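Local coordinates for ribose transcriptional regulator (PDB 4RK1), which binds ribose in the cleft of its sugar-binding domain and probably acts as a LacI-family transcriptional repressor that recognises regulatory DNA, at residues 23-26 / 27-31; 178-182 / 183-187; 248-251 / 252-256; 77-80 / 81-85. One frame throughout, in Å; residues are numbered along the deposited sequence.

Contact 1 (23-26 / 27-31)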
ATOM      1  N   SER B  23       3.902  -3.128  -3.261  1.00 25.40           N
ATOM      2  CA  SER B  23       3.350  -4.154  -2.375  1.00 25.57           C
ATOM      3  C   SER B  23       2.710  -5.281  -3.199  1.00 24.30           C
ATOM      4  O   SER B  23       2.835  -6.449  -2.848  1.00 25.90           O
ATOM      5  CB  SER B  23       2.400  -3.567  -1.324  1.00 28.05           C
ATOM      6  OG  SER B  23       1.396  -2.773  -1.904  1.00 27.62           O
ATOM      7  N   THR B  24       2.075  -4.953  -4.319  1.00 25.33           N
ATOM      8  CA  THR B  24       1.554  -5.995  -5.203  1.00 26.94           C
ATOM      9  C   THR B  24       2.688  -6.776  -5.872  1.00 33.84           C
ATOM     10  O   THR B  24       2.571  -7.981  -6.055  1.00 25.29           O
ATOM     11  CB  THR B  24       0.588  -5.415  -6.243  1.00 27.22           C
ATOM     12  OG1 THR B  24      -0.556  -4.894  -5.564  1.00 28.46           O
ATOM     13  CG2 THR B  24       0.137  -6.476  -7.224  1.00 32.69           C
ATOM     14  N   LEU B  25       3.773  -6.086  -6.233  1.00 24.17           N
ATOM     15  CA  LEU B  25       4.965  -6.742  -6.761  1.00 28.19           C
ATOM     16  C   LEU B  25       5.464  -7.782  -5.775  1.00 28.66           C
ATOM     17  O   LEU B  25       5.723  -8.930  -6.134  1.00 27.52           O
ATOM     18  CB  LEU B  25       6.069  -5.724  -7.012  1.00 26.88           C
ATOM     19  CG  LEU B  25       7.385  -6.296  -7.553  1.00 28.63           C
ATOM     20  CD1 LEU B  25       7.250  -6.532  -9.052  1.00 32.33           C
ATOM     21  CD2 LEU B  25       8.525  -5.338  -7.262  1.00 35.19           C
HETATM   22  N   MSE B  26       5.585  -7.361  -4.525  1.00 29.71           N
HETATM   23  CA  MSE B  26       5.986  -8.255  -3.445  1.00 25.76           C
HETATM   24  C   MSE B  26       5.111  -9.457  -3.308  1.00 26.52           C
HETATM   25  O   MSE B  26       5.611 -10.566  -3.134  1.00 25.62           O
HETATM   26  CB  MSE B  26       5.965  -7.508  -2.123  1.00 26.14           C
HETATM   27  CG  MSE B  26       7.382  -7.326  -1.665  1.00 81.36           C
HETATM   28 SE   MSE B  26       7.904  -9.035  -0.868  1.00 62.97          SE
HETATM   29  CE  MSE B  26       7.042  -8.476   0.838  1.00 61.10           C
ATOM     30  N   ARG B  27       3.802  -9.263  -3.378  1.00 25.93           N
ATOM     31  CA  ARG B  27       2.865 -10.399  -3.332  1.00 28.79           C
ATOM     32  C   ARG B  27       3.114 -11.400  -4.461  1.00 33.14           C
ATOM     33  O   ARG B  27       3.013 -12.606  -4.252  1.00 28.31           O
ATOM     34  CB  ARG B  27       1.404  -9.923  -3.377  1.00 32.50           C
ATOM     35  CG  ARG B  27       0.768  -9.745  -2.003  1.00 59.67           C
ATOM     36  CD  ARG B  27      -0.739  -9.516  -2.092  1.00120.71           C
ATOM     37  NE  ARG B  27      -1.461 -10.610  -2.753  1.00 59.56           N
ATOM     38  CZ  ARG B  27      -2.012 -10.558  -3.970  1.00 99.91           C
ATOM     39  NH1 ARG B  27      -2.635 -11.629  -4.449  1.00 66.51           N
ATOM     40  NH2 ARG B  27      -1.954  -9.456  -4.717  1.00 59.20           N
ATOM     41  N   GLY B  28       3.431 -10.910  -5.661  1.00 30.64           N
ATOM     42  CA  GLY B  28       3.737 -11.803  -6.779  1.00 28.78           C
ATOM     43  C   GLY B  28       5.014 -12.599  -6.542  1.00 26.64           C
ATOM     44  O   GLY B  28       5.081 -13.788  -6.837  1.00 26.24           O
ATOM     45  N   ILE B  29       6.026 -11.928  -6.001  1.00 23.78           N
ATOM     46  CA  ILE B  29       7.280 -12.579  -5.621  1.00 23.95           C
ATOM     47  C   ILE B  29       7.026 -13.669  -4.572  1.00 26.93           C
ATOM     48  O   ILE B  29       7.428 -14.818  -4.765  1.00 27.20           O
ATOM     49  CB  ILE B  29       8.297 -11.560  -5.084  1.00 23.53           C
ATOM     50  CG1 ILE B  29       8.778 -10.651  -6.221  1.00 24.37           C
ATOM     51  CG2 ILE B  29       9.484 -12.260  -4.434  1.00 30.83           C
ATOM     52  CD1 ILE B  29       9.464  -9.382  -5.748  1.00 21.76           C
ATOM     53  N   GLU B  30       6.330 -13.300  -3.495  1.00 28.31           N
ATOM     54  CA  GLU B  30       6.014 -14.227  -2.397  0.50 27.81           C
ATOM     55  C   GLU B  30       5.247 -15.445  -2.883  1.00 28.21           C
ATOM     56  O   GLU B  30       5.472 -16.560  -2.408  1.00 30.50           O
ATOM     57  CB  GLU B  30       5.179 -13.532  -1.323  0.50 29.37           C
ATOM     58  CG  GLU B  30       5.944 -12.522  -0.497  0.50 28.03           C
ATOM     59  CD  GLU B  30       5.035 -11.709   0.398  0.50 39.03           C
ATOM     60  OE1 GLU B  30       3.802 -11.736   0.188  0.50 34.88           O
ATOM     61  OE2 GLU B  30       5.557 -11.042   1.310  0.50 49.33           O
ATOM     62  N   ASP B  31       4.332 -15.221  -3.823  1.00 29.44           N
ATOM     63  CA  ASP B  31       3.520 -16.281  -4.410  1.00 29.36           C
ATOM     64  C   ASP B  31       4.373 -17.421  -4.960  1.00 33.58           C
ATOM     65  O   ASP B  31       4.022 -18.586  -4.826  1.00 35.45           O
ATOM     66  CB  ASP B  31       2.655 -15.716  -5.536  1.00 33.73           C
ATOM     67  CG  ASP B  31       1.762 -16.768  -6.178  1.00 36.53           C
ATOM     68  OD1 ASP B  31       0.799 -17.208  -5.528  1.00 35.79           O
ATOM     69  OD2 ASP B  31       2.010 -17.137  -7.337  1.00 38.66           O
TER
HETATM   70  O   HOH W   1      -2.124  -6.913  -4.348  1.00 41.88           O

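Contact 2 (178-182 / 183-187)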
ATOM      1  N   ALA B 178      -2.988  23.326  -8.675  1.00 35.48           N
ATOM      2  CA  ALA B 178      -3.101  24.771  -8.919  1.00 32.80           C
ATOM      3  C   ALA B 178      -2.383  25.165 -10.214  1.00 27.76           C
ATOM      4  O   ALA B 178      -2.919  25.921 -11.025  1.00 32.37           O
ATOM      5  CB  ALA B 178      -2.539  25.559  -7.736  1.00 37.89           C
ATOM      6  N   GLU B 179      -1.175  24.643 -10.410  1.00 29.00           N
ATOM      7  CA  GLU B 179      -0.458  24.854 -11.668  1.00 35.17           C
ATOM      8  C   GLU B 179      -1.240  24.301 -12.861  1.00 39.75           C
ATOM      9  O   GLU B 179      -1.302  24.929 -13.912  1.00 36.13           O
ATOM     10  CB  GLU B 179       0.924  24.211 -11.618  1.00 35.84           C
ATOM     11  CG  GLU B 179       1.914  24.926 -10.707  1.00 47.29           C
ATOM     12  CD  GLU B 179       3.216  24.160 -10.550  1.00 65.99           C
ATOM     13  OE1 GLU B 179       3.399  23.149 -11.257  1.00 55.37           O
ATOM     14  OE2 GLU B 179       4.056  24.565  -9.722  1.00 60.55           O
ATOM     15  N   LEU B 180      -1.845  23.129 -12.704  1.00 32.26           N
ATOM     16  CA  LEU B 180      -2.646  22.566 -13.784  1.00 32.26           C
ATOM     17  C   LEU B 180      -3.812  23.483 -14.130  1.00 27.29           C
ATOM     18  O   LEU B 180      -4.083  23.739 -15.308  1.00 32.50           O
ATOM     19  CB  LEU B 180      -3.171  21.181 -13.408  1.00 32.16           C
ATOM     20  CG  LEU B 180      -4.098  20.523 -14.431  1.00 29.63           C
ATOM     21  CD1 LEU B 180      -3.352  20.191 -15.710  1.00 32.35           C
ATOM     22  CD2 LEU B 180      -4.730  19.275 -13.825  1.00 28.81           C
ATOM     23  N   LEU B 181      -4.508  23.964 -13.104  1.00 35.74           N
ATOM     24  CA  LEU B 181      -5.672  24.837 -13.307  1.00 34.10           C
ATOM     25  C   LEU B 181      -5.293  26.163 -13.982  1.00 32.34           C
ATOM     26  O   LEU B 181      -6.071  26.722 -14.744  1.00 33.74           O
ATOM     27  CB  LEU B 181      -6.376  25.100 -11.979  1.00 34.56           C
ATOM     28  CG  LEU B 181      -7.048  23.875 -11.348  1.00 37.16           C
ATOM     29  CD1 LEU B 181      -7.368  24.135  -9.893  1.00 37.24           C
ATOM     30  CD2 LEU B 181      -8.305  23.471 -12.110  1.00 33.98           C
ATOM     31  N   ASP B 182      -4.092  26.649 -13.711  1.00 30.79           N
ATOM     32  CA  ASP B 182      -3.622  27.883 -14.340  1.00 43.51           C
ATOM     33  C   ASP B 182      -3.063  27.689 -15.755  1.00 56.47           C
ATOM     34  O   ASP B 182      -2.782  28.665 -16.451  1.00 43.23           O
ATOM     35  CB  ASP B 182      -2.597  28.576 -13.432  1.00 37.25           C
ATOM     36  CG  ASP B 182      -3.254  29.297 -12.266  1.00 41.30           C
ATOM     37  OD1 ASP B 182      -4.459  29.626 -12.360  1.00 43.09           O
ATOM     38  OD2 ASP B 182      -2.575  29.526 -11.254  1.00 43.70           O
ATOM     39  N   SER B 183      -2.916  26.442 -16.191  1.00 38.10           N
ATOM     40  CA  SER B 183      -2.433  26.159 -17.542  1.00 29.56           C
ATOM     41  C   SER B 183      -3.598  26.090 -18.509  1.00 27.29           C
ATOM     42  O   SER B 183      -4.763  26.115 -18.103  1.00 34.46           O
ATOM     43  CB  SER B 183      -1.662  24.832 -17.568  1.00 44.29           C
ATOM     44  OG  SER B 183      -2.555  23.722 -17.557  1.00 34.87           O
ATOM     45  N   ALA B 184      -3.278  25.966 -19.792  1.00 30.92           N
ATOM     46  CA  ALA B 184      -4.291  25.732 -20.820  1.00 37.22           C
ATOM     47  C   ALA B 184      -4.506  24.230 -21.114  1.00 32.74           C
ATOM     48  O   ALA B 184      -5.181  23.885 -22.075  1.00 32.17           O
ATOM     49  CB  ALA B 184      -3.910  26.465 -22.100  1.00 41.93           C
ATOM     50  N   ALA B 185      -3.952  23.340 -20.295  1.00 32.56           N
ATOM     51  CA  ALA B 185      -4.082  21.900 -20.565  1.00 26.71           C
ATOM     52  C   ALA B 185      -5.525  21.440 -20.429  1.00 27.41           C
ATOM     53  O   ALA B 185      -6.251  21.901 -19.547  1.00 39.55           O
ATOM     54  CB  ALA B 185      -3.171  21.098 -19.649  1.00 32.72           C
ATOM     55  N   THR B 186      -5.954  20.574 -21.350  1.00 35.23           N
ATOM     56  CA  THR B 186      -7.258  19.919 -21.268  1.00 24.79           C
ATOM     57  C   THR B 186      -7.154  18.417 -20.958  1.00 33.47           C
ATOM     58  O   THR B 186      -8.128  17.800 -20.512  1.00 28.92           O
ATOM     59  CB  THR B 186      -8.052  20.084 -22.579  1.00 31.81           C
ATOM     60  OG1 THR B 186      -7.339  19.470 -23.658  1.00 29.75           O
ATOM     61  CG2 THR B 186      -8.291  21.562 -22.898  1.00 39.37           C
ATOM     62  N   GLY B 187      -5.985  17.834 -21.222  1.00 30.01           N
ATOM     63  CA  GLY B 187      -5.718  16.420 -20.926  1.00 33.30           C
ATOM     64  C   GLY B 187      -4.467  16.288 -20.080  1.00 35.62           C
ATOM     65  O   GLY B 187      -3.596  17.167 -20.103  1.00 32.84           O
TER
HETATM   66  O   HOH W   2      -6.526  28.339 -17.118  1.00 50.02           O

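Contact 3 (248-251 / 252-256)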
ATOM      1  N   LYS B 248      10.660 -16.375 -10.224  1.00 25.80           N
ATOM      2  CA  LYS B 248      10.966 -17.584 -11.008  1.00 32.43           C
ATOM      3  C   LYS B 248      12.374 -17.513 -11.619  1.00 28.60           C
ATOM      4  O   LYS B 248      13.123 -18.484 -11.571  1.00 28.17           O
ATOM      5  CB  LYS B 248       9.939 -17.811 -12.125  1.00 31.13           C
ATOM      6  CG  LYS B 248       8.573 -18.273 -11.650  1.00 50.19           C
ATOM      7  CD  LYS B 248       7.589 -18.339 -12.811  1.00 68.53           C
ATOM      8  CE  LYS B 248       6.392 -19.218 -12.484  1.00 57.57           C
ATOM      9  NZ  LYS B 248       5.268 -18.997 -13.435  1.00 81.76           N
ATOM     10  N   LEU B 249      12.730 -16.365 -12.185  1.00 25.40           N
ATOM     11  CA  LEU B 249      14.081 -16.173 -12.699  1.00 28.01           C
ATOM     12  C   LEU B 249      15.128 -16.418 -11.615  1.00 30.53           C
ATOM     13  O   LEU B 249      16.153 -17.055 -11.873  1.00 29.24           O
ATOM     14  CB  LEU B 249      14.267 -14.768 -13.248  1.00 28.09           C
ATOM     15  CG  LEU B 249      13.697 -14.484 -14.628  1.00 35.98           C
ATOM     16  CD1 LEU B 249      13.768 -12.995 -14.891  1.00 33.20           C
ATOM     17  CD2 LEU B 249      14.451 -15.247 -15.707  1.00 39.38           C
ATOM     18  N   LEU B 250      14.879 -15.911 -10.406  1.00 34.45           N
ATOM     19  CA  LEU B 250      15.843 -16.077  -9.312  1.00 28.63           C
ATOM     20  C   LEU B 250      15.976 -17.537  -8.897  1.00 28.69           C
ATOM     21  O   LEU B 250      17.088 -18.015  -8.721  1.00 26.58           O
ATOM     22  CB  LEU B 250      15.501 -15.211  -8.103  1.00 31.19           C
ATOM     23  CG  LEU B 250      16.534 -15.158  -6.971  1.00 31.55           C
ATOM     24  CD1 LEU B 250      17.930 -14.819  -7.470  1.00 30.11           C
ATOM     25  CD2 LEU B 250      16.102 -14.136  -5.936  1.00 34.11           C
ATOM     26  N   LEU B 251      14.854 -18.238  -8.747  1.00 28.00           N
ATOM     27  CA  LEU B 251      14.882 -19.661  -8.378  1.00 29.13           C
ATOM     28  C   LEU B 251      15.609 -20.493  -9.423  1.00 28.22           C
ATOM     29  O   LEU B 251      16.327 -21.422  -9.079  1.00 28.52           O
ATOM     30  CB  LEU B 251      13.470 -20.226  -8.215  1.00 33.54           C
ATOM     31  CG  LEU B 251      12.618 -19.722  -7.047  1.00 31.93           C
ATOM     32  CD1 LEU B 251      11.231 -20.332  -7.146  1.00 36.56           C
ATOM     33  CD2 LEU B 251      13.261 -20.042  -5.710  1.00 38.05           C
ATOM     34  N   ASP B 252      15.406 -20.165 -10.698  1.00 31.28           N
ATOM     35  CA  ASP B 252      16.085 -20.861 -11.789  1.00 32.45           C
ATOM     36  C   ASP B 252      17.582 -20.615 -11.772  1.00 37.30           C
ATOM     37  O   ASP B 252      18.373 -21.529 -12.019  1.00 33.05           O
ATOM     38  CB  ASP B 252      15.487 -20.472 -13.141  1.00 32.22           C
ATOM     39  CG  ASP B 252      14.091 -21.037 -13.337  1.00 43.06           C
ATOM     40  OD1 ASP B 252      13.691 -21.936 -12.570  1.00 42.70           O
ATOM     41  OD2 ASP B 252      13.392 -20.574 -14.251  1.00 40.73           O
ATOM     42  N   ARG B 253      17.963 -19.384 -11.463  1.00 28.10           N
ATOM     43  CA  ARG B 253      19.371 -19.027 -11.314  1.00 26.43           C
ATOM     44  C   ARG B 253      20.019 -19.757 -10.153  1.00 37.01           C
ATOM     45  O   ARG B 253      21.181 -20.153 -10.241  1.00 31.90           O
ATOM     46  CB  ARG B 253      19.519 -17.520 -11.129  1.00 26.88           C
ATOM     47  CG  ARG B 253      20.945 -17.022 -10.982  1.00 25.90           C
ATOM     48  CD  ARG B 253      21.804 -17.341 -12.189  1.00 29.54           C
ATOM     49  NE  ARG B 253      21.216 -16.849 -13.438  1.00 26.11           N
ATOM     50  CZ  ARG B 253      21.671 -17.163 -14.646  1.00 34.28           C
ATOM     51  NH1 ARG B 253      21.070 -16.671 -15.721  1.00 29.10           N
ATOM     52  NH2 ARG B 253      22.733 -17.967 -14.784  1.00 28.52           N
ATOM     53  N   ILE B 254      19.281 -19.926  -9.061  1.00 30.76           N
ATOM     54  CA  ILE B 254      19.801 -20.649  -7.907  1.00 34.04           C
ATOM     55  C   ILE B 254      19.928 -22.131  -8.266  1.00 31.39           C
ATOM     56  O   ILE B 254      20.948 -22.747  -7.987  1.00 37.70           O
ATOM     57  CB  ILE B 254      18.931 -20.440  -6.644  1.00 36.78           C
ATOM     58  CG1 ILE B 254      19.025 -18.979  -6.171  1.00 32.44           C
ATOM     59  CG2 ILE B 254      19.372 -21.373  -5.515  1.00 41.56           C
ATOM     60  CD1 ILE B 254      17.945 -18.582  -5.184  1.00 38.22           C
ATOM     61  N   GLN B 255      18.917 -22.691  -8.915  1.00 32.37           N
ATOM     62  CA  GLN B 255      18.987 -24.093  -9.324  1.00 39.48           C
ATOM     63  C   GLN B 255      20.011 -24.355 -10.445  1.00 49.81           C
ATOM     64  O   GLN B 255      20.674 -25.382 -10.434  1.00 39.39           O
ATOM     65  CB  GLN B 255      17.616 -24.602  -9.756  1.00 40.57           C
ATOM     66  CG  GLN B 255      17.553 -26.114  -9.916  1.00 46.86           C
ATOM     67  CD  GLN B 255      16.177 -26.610 -10.311  1.00 68.39           C
ATOM     68  OE1 GLN B 255      15.245 -25.825 -10.471  1.00 55.29           O
ATOM     69  NE2 GLN B 255      16.045 -27.921 -10.479  1.00 59.35           N
ATOM     70  N   PHE B 256      20.120 -23.435 -11.400  1.00 31.99           N
ATOM     71  CA  PHE B 256      20.995 -23.576 -12.560  1.00 31.27           C
ATOM     72  C   PHE B 256      21.890 -22.348 -12.673  1.00 27.75           C
ATOM     73  O   PHE B 256      21.588 -21.434 -13.441  1.00 30.86           O
ATOM     74  CB  PHE B 256      20.170 -23.727 -13.839  1.00 35.60           C
ATOM     75  CG  PHE B 256      19.196 -24.871 -13.803  1.00 48.14           C
ATOM     76  CD1 PHE B 256      19.644 -26.186 -13.843  1.00 51.23           C
ATOM     77  CD2 PHE B 256      17.830 -24.636 -13.746  1.00 39.07           C
ATOM     78  CE1 PHE B 256      18.747 -27.243 -13.812  1.00 53.53           C
ATOM     79  CE2 PHE B 256      16.928 -25.688 -13.718  1.00 73.89           C
ATOM     80  CZ  PHE B 256      17.389 -26.993 -13.752  1.00 61.30           C
TER

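Contact 4 (77-80 / 81-85)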
ATOM      1  N   ASP B  77      28.680  -0.552  -7.222  1.00 39.32           N
ATOM      2  CA  ASP B  77      29.745  -0.845  -6.256  1.00 44.86           C
ATOM      3  C   ASP B  77      29.245  -1.712  -5.103  1.00 41.57           C
ATOM      4  O   ASP B  77      29.897  -2.681  -4.721  1.00 34.41           O
ATOM      5  CB  ASP B  77      30.354   0.449  -5.688  1.00 53.10           C
ATOM      6  CG  ASP B  77      31.182   1.218  -6.713  1.00 69.47           C
ATOM      7  OD1 ASP B  77      31.636   0.620  -7.715  1.00 56.32           O
ATOM      8  OD2 ASP B  77      31.378   2.435  -6.513  1.00 65.69           O
ATOM      9  N   ALA B  78      28.093  -1.356  -4.543  1.00 34.18           N
ATOM     10  CA  ALA B  78      27.520  -2.126  -3.447  1.00 37.06           C
ATOM     11  C   ALA B  78      27.179  -3.548  -3.896  1.00 25.38           C
ATOM     12  O   ALA B  78      27.343  -4.499  -3.130  1.00 30.23           O
ATOM     13  CB  ALA B  78      26.286  -1.430  -2.890  1.00 48.04           C
ATOM     14  N   ILE B  79      26.711  -3.694  -5.135  1.00 28.48           N
ATOM     15  CA  ILE B  79      26.398  -5.022  -5.673  1.00 29.83           C
ATOM     16  C   ILE B  79      27.675  -5.855  -5.843  1.00 27.51           C
ATOM     17  O   ILE B  79      27.734  -7.016  -5.432  1.00 28.82           O
ATOM     18  CB  ILE B  79      25.615  -4.920  -6.998  1.00 28.73           C
ATOM     19  CG1 ILE B  79      24.186  -4.438  -6.703  1.00 28.37           C
ATOM     20  CG2 ILE B  79      25.567  -6.276  -7.702  1.00 28.05           C
ATOM     21  CD1 ILE B  79      23.414  -4.013  -7.923  1.00 32.14           C
ATOM     22  N   ASN B  80      28.691  -5.251  -6.449  1.00 27.79           N
ATOM     23  CA  ASN B  80      29.980  -5.926  -6.632  1.00 29.46           C
ATOM     24  C   ASN B  80      30.601  -6.335  -5.312  1.00 31.32           C
ATOM     25  O   ASN B  80      30.986  -7.487  -5.126  1.00 29.73           O
ATOM     26  CB  ASN B  80      30.955  -5.016  -7.369  1.00 30.33           C
ATOM     27  CG  ASN B  80      30.594  -4.833  -8.824  1.00 34.46           C
ATOM     28  OD1 ASN B  80      29.670  -5.465  -9.338  1.00 36.20           O
ATOM     29  ND2 ASN B  80      31.324  -3.968  -9.499  1.00 38.96           N
ATOM     30  N   GLU B  81      30.669  -5.388  -4.383  1.00 30.07           N
ATOM     31  CA  GLU B  81      31.349  -5.609  -3.111  1.00 26.76           C
ATOM     32  C   GLU B  81      30.670  -6.677  -2.265  1.00 34.34           C
ATOM     33  O   GLU B  81      31.337  -7.439  -1.571  1.00 31.98           O
ATOM     34  CB  GLU B  81      31.441  -4.288  -2.329  1.00 38.94           C
ATOM     35  CG  GLU B  81      32.072  -4.401  -0.945  1.00 40.04           C
ATOM     36  CD  GLU B  81      33.501  -4.915  -0.986  1.00 58.10           C
ATOM     37  OE1 GLU B  81      34.225  -4.605  -1.955  1.00 51.01           O
ATOM     38  OE2 GLU B  81      33.904  -5.626  -0.046  1.00 46.45           O
ATOM     39  N   ASN B  82      29.343  -6.750  -2.334  1.00 31.05           N
ATOM     40  CA  ASN B  82      28.598  -7.629  -1.447  1.00 26.36           C
ATOM     41  C   ASN B  82      28.014  -8.852  -2.142  1.00 27.34           C
ATOM     42  O   ASN B  82      28.286  -9.988  -1.745  1.00 31.11           O
ATOM     43  CB  ASN B  82      27.515  -6.813  -0.746  1.00 32.68           C
ATOM     44  CG  ASN B  82      28.103  -5.716   0.132  1.00 35.42           C
ATOM     45  OD1 ASN B  82      28.710  -6.002   1.160  1.00 32.87           O
ATOM     46  ND2 ASN B  82      27.943  -4.466  -0.276  1.00 35.34           N
ATOM     47  N   LEU B  83      27.220  -8.645  -3.186  1.00 25.68           N
ATOM     48  CA  LEU B  83      26.531  -9.780  -3.808  1.00 27.71           C
ATOM     49  C   LEU B  83      27.472 -10.665  -4.632  1.00 29.22           C
ATOM     50  O   LEU B  83      27.475 -11.901  -4.498  1.00 29.74           O
ATOM     51  CB  LEU B  83      25.366  -9.297  -4.660  1.00 27.27           C
ATOM     52  CG  LEU B  83      24.322  -8.385  -3.992  1.00 28.16           C
ATOM     53  CD1 LEU B  83      23.058  -8.306  -4.845  1.00 27.59           C
ATOM     54  CD2 LEU B  83      23.998  -8.833  -2.583  1.00 30.37           C
ATOM     55  N   LYS B  84      28.264 -10.037  -5.487  1.00 27.74           N
ATOM     56  CA  LYS B  84      29.133 -10.788  -6.385  1.00 30.77           C
ATOM     57  C   LYS B  84      30.262 -11.468  -5.615  1.00 28.17           C
ATOM     58  O   LYS B  84      30.494 -12.671  -5.774  1.00 29.65           O
ATOM     59  CB  LYS B  84      29.659  -9.883  -7.499  1.00 29.47           C
ATOM     60  CG  LYS B  84      28.545  -9.457  -8.439  1.00 29.61           C
ATOM     61  CD  LYS B  84      29.040  -8.794  -9.705  1.00 33.29           C
ATOM     62  CE  LYS B  84      27.856  -8.509 -10.620  1.00 34.92           C
ATOM     63  NZ  LYS B  84      28.234  -7.824 -11.878  1.00 28.65           N
ATOM     64  N   LYS B  85      30.934 -10.723  -4.747  1.00 28.47           N
ATOM     65  CA  LYS B  85      31.965 -11.320  -3.898  1.00 28.78           C
ATOM     66  C   LYS B  85      31.456 -12.505  -3.096  1.00 34.49           C
ATOM     67  O   LYS B  85      32.186 -13.471  -2.917  1.00 32.89           O
ATOM     68  CB  LYS B  85      32.566 -10.292  -2.939  1.00 29.15           C
ATOM     69  CG  LYS B  85      33.499  -9.310  -3.603  1.00 27.79           C
ATOM     70  CD  LYS B  85      34.330  -8.556  -2.572  1.00 30.66           C
ATOM     71  CE  LYS B  85      35.261  -7.554  -3.245  1.00 36.01           C
ATOM     72  NZ  LYS B  85      36.134  -6.875  -2.237  1.00 36.54           N
TER
HETATM   73  O   HOH W   3      27.792  -5.263 -11.099  1.00 45.91           O

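Contact 1 (23-26 / 27-31)
Leu25 and Ile29 meet one helical turn apart, CG of Leu25 lying 4.1 Å from CD1 of Ile29, and the two branched chains slant across each other on the buried flank of helix 20-33. Leu25 carries its CG anti to the backbone N (chi1 179°), beside its own carbonyl, which leans the isobutyl group along the helix toward Ile29. On the next flank selenomethionine Met26 and Glu30 form a second i to i+4 pair. The Met26 chain is bent at chi2 and chi3, and its SE sits 4.0 Å from Glu30 CG, so the selenoether crosses the glutamate at that methylene and near its carboxylate.

Backbone bonds hold both pairs in place: Ile29 N gives its hydrogen to Leu25 O at 3.0 Å, and Glu30 N to Met26 O at 2.8 Å, the latter nearly straight at 172°. Arg27 faces outward, where a water accepts a weak bond from its NH2 and also pairs with Thr24 OG1, 2.8 Å away; that hydroxyl is bonded to Pro20 O as well. Further out, Leu25 packs on Leu242 of helix 239-255, and Met26 and Ile29 lie on Val12 and Thr40. The chemistry is thus divided by face: apolar groups fix the helix against sheet and neighbouring helix, while Arg27 and Thr24 share a water and Arg27 and Glu30 pack on Thr18 and Asn44 of the second subunit.

Contact 2 (178-182 / 183-187)
Ser183 turns its hydroxyl back to a carbonyl of helix 177-182, and the side chains of this helix-to-loop junction are arranged around that group. With chi1 at 78°, OG stands between the backbone N and the carbonyl carbon of its own residue, a crowded position that brings it to Leu180 O. OG donates to this carbonyl oxygen over 2.7 Å, approaching with a C=O...OG angle of 132° and only a slight tilt from the carbonyl plane. Ser183 N donates to the same oxygen at 3.1 Å, but from well above that plane. Leu180 O is therefore gripped from two directions by one residue.

The hydroxyl also looks forward: it accepts from Ala185 N at 3.1 Å with an angle of 162°, which makes an ST turn. Beside these polar bonds Leu180 holds CG anti to its backbone N and reaches along the helix, so that its CD1 comes 4.0 Å from the CB of Ala185, whose methyl points toward the helix. A small methyl suits this place, because Leu180 and Ala185 both also rest on Ala129 of strand 128-133. A water donates to Leu181 O at 2.9 Å and to Ser183 O at 3.0 Å, joining the helix to the loop that leads into strand 187-190.

A serine suits the junction because one hydroxyl can donate backward and accept forward; with its bonds used both ways, it ties a carbonyl of the helix to the loop while the apolar pair beside it closes toward the sheet.

Contact 3 (248-251 / 252-256)
The last turns of helix 239-255, a long helix packed against the sheet of one lobe, bring Leu250 and Ile254 together one turn apart. Leu250 CG lies 4.1 Å from Ile254 CD1, the two chains inclined to one another. Leu250 holds CG anti to the backbone N (chi1 -172°), while Ile254 sends CG1 beside its own N, back over the preceding turn; there CG1 lies 3.3 Å from Leu250 O. That carbonyl accepts the backbone N of Ile254 at 2.9 Å, so the isoleucine's CG1 lies against the same oxygen that its N-H binds.

The bonds before and after it continue the alpha-helical pattern, with Arg253 N donating to Leu249 O at 3.0 Å and Gln255 N to Leu251 O at 2.9 Å. In the periplasmic-binding-protein fold of LacI-type sugar domains such helices flank a central sheet. Here Leu249 and Leu250 press on Ile91 of strand 90-93, and Leu251 meets Ile32 and Leu33 of helix 20-33, which accounts for the run of leucines.

Arg253 leaves the helix in another direction. Its CB stays 3.5 Å from Leu250 O, but the chain bends at chi2 and chi3 and carries the guanidinium to Asp103, where NH1 makes a salt bridge; NH2 is bonded to the carbonyls of Pro257 and Lys259, and Trp261 adds a cation-pi contact. A long, multiply donating side chain suits this buried place beside the loop that follows the helix. At the exposed end, Phe256 is the first residue to leave helical angles, yet its N still donates to Asp252 O at 2.7 Å, and Gln255 CG sits over one face of its ring toward the rim.

Contact 4 (77-80 / 81-85)
Ile79 and Leu83 form the buried side of this contact, though CG2 of Ile79 comes no nearer than 4.3 Å to CB of Leu83. The close packing is on shared neighbours: both rest on Phe90 of strand 90-93, and Leu83 also on Phe67 and Ile69, while Leu83 CB sits 3.4 Å from Ile79 O. Beside them Asn82 folds back to the preceding turn: its ND2 donates to Ala78 O at 2.9 Å, in the carbonyl plane and on a lone pair, while Asn82 N reaches the same oxygen from above that plane. The short amide thus doubles the grip on one carbonyl.

The outward side is looser and polar. Asn80 and Lys84 run side by side, OD1 of Asn80 3.4 Å from CD of Lys84, and a water donates to that OD1 at 2.6 Å and accepts from Lys84 NZ, which also bonds to Gly100 O. Farther round, the extended Lys85 places NZ 3.0 Å from Glu81 OE1, on the syn side of the carboxylate, in an exposed salt bridge.

Lys84 N donates to Ile79 O at 3.1 Å and Lys85 N to Asn80 O, each five residues back: a wider pi-type turn late in the helix of the beta-alpha-beta unit joining strands 66-69 and 90-93.

Overall arrangement
Contacts 1, 3 and 4 lie on the same lobe of the sugar-binding domain, whereas contact 2 lies across the chain's centre from contacts 1, 3 and 4. Contact 1 is the one near the ligand: the Leu25 side chain is about 8 Å from the bound ribose; Asn19 just precedes its helix and Phe21 and Phe22 lie in the first turn, all three lining the pocket. The centres of contacts 1 and 3 are about 17 Å apart, with helices 20-33 and 239-255 packed directly together; contacts 3 and 4 have centres about 19 Å apart and share strand 90-93 as a neighbour. Contact 2, its centre about 37 Å from that of contact 1, belongs to the far lobe.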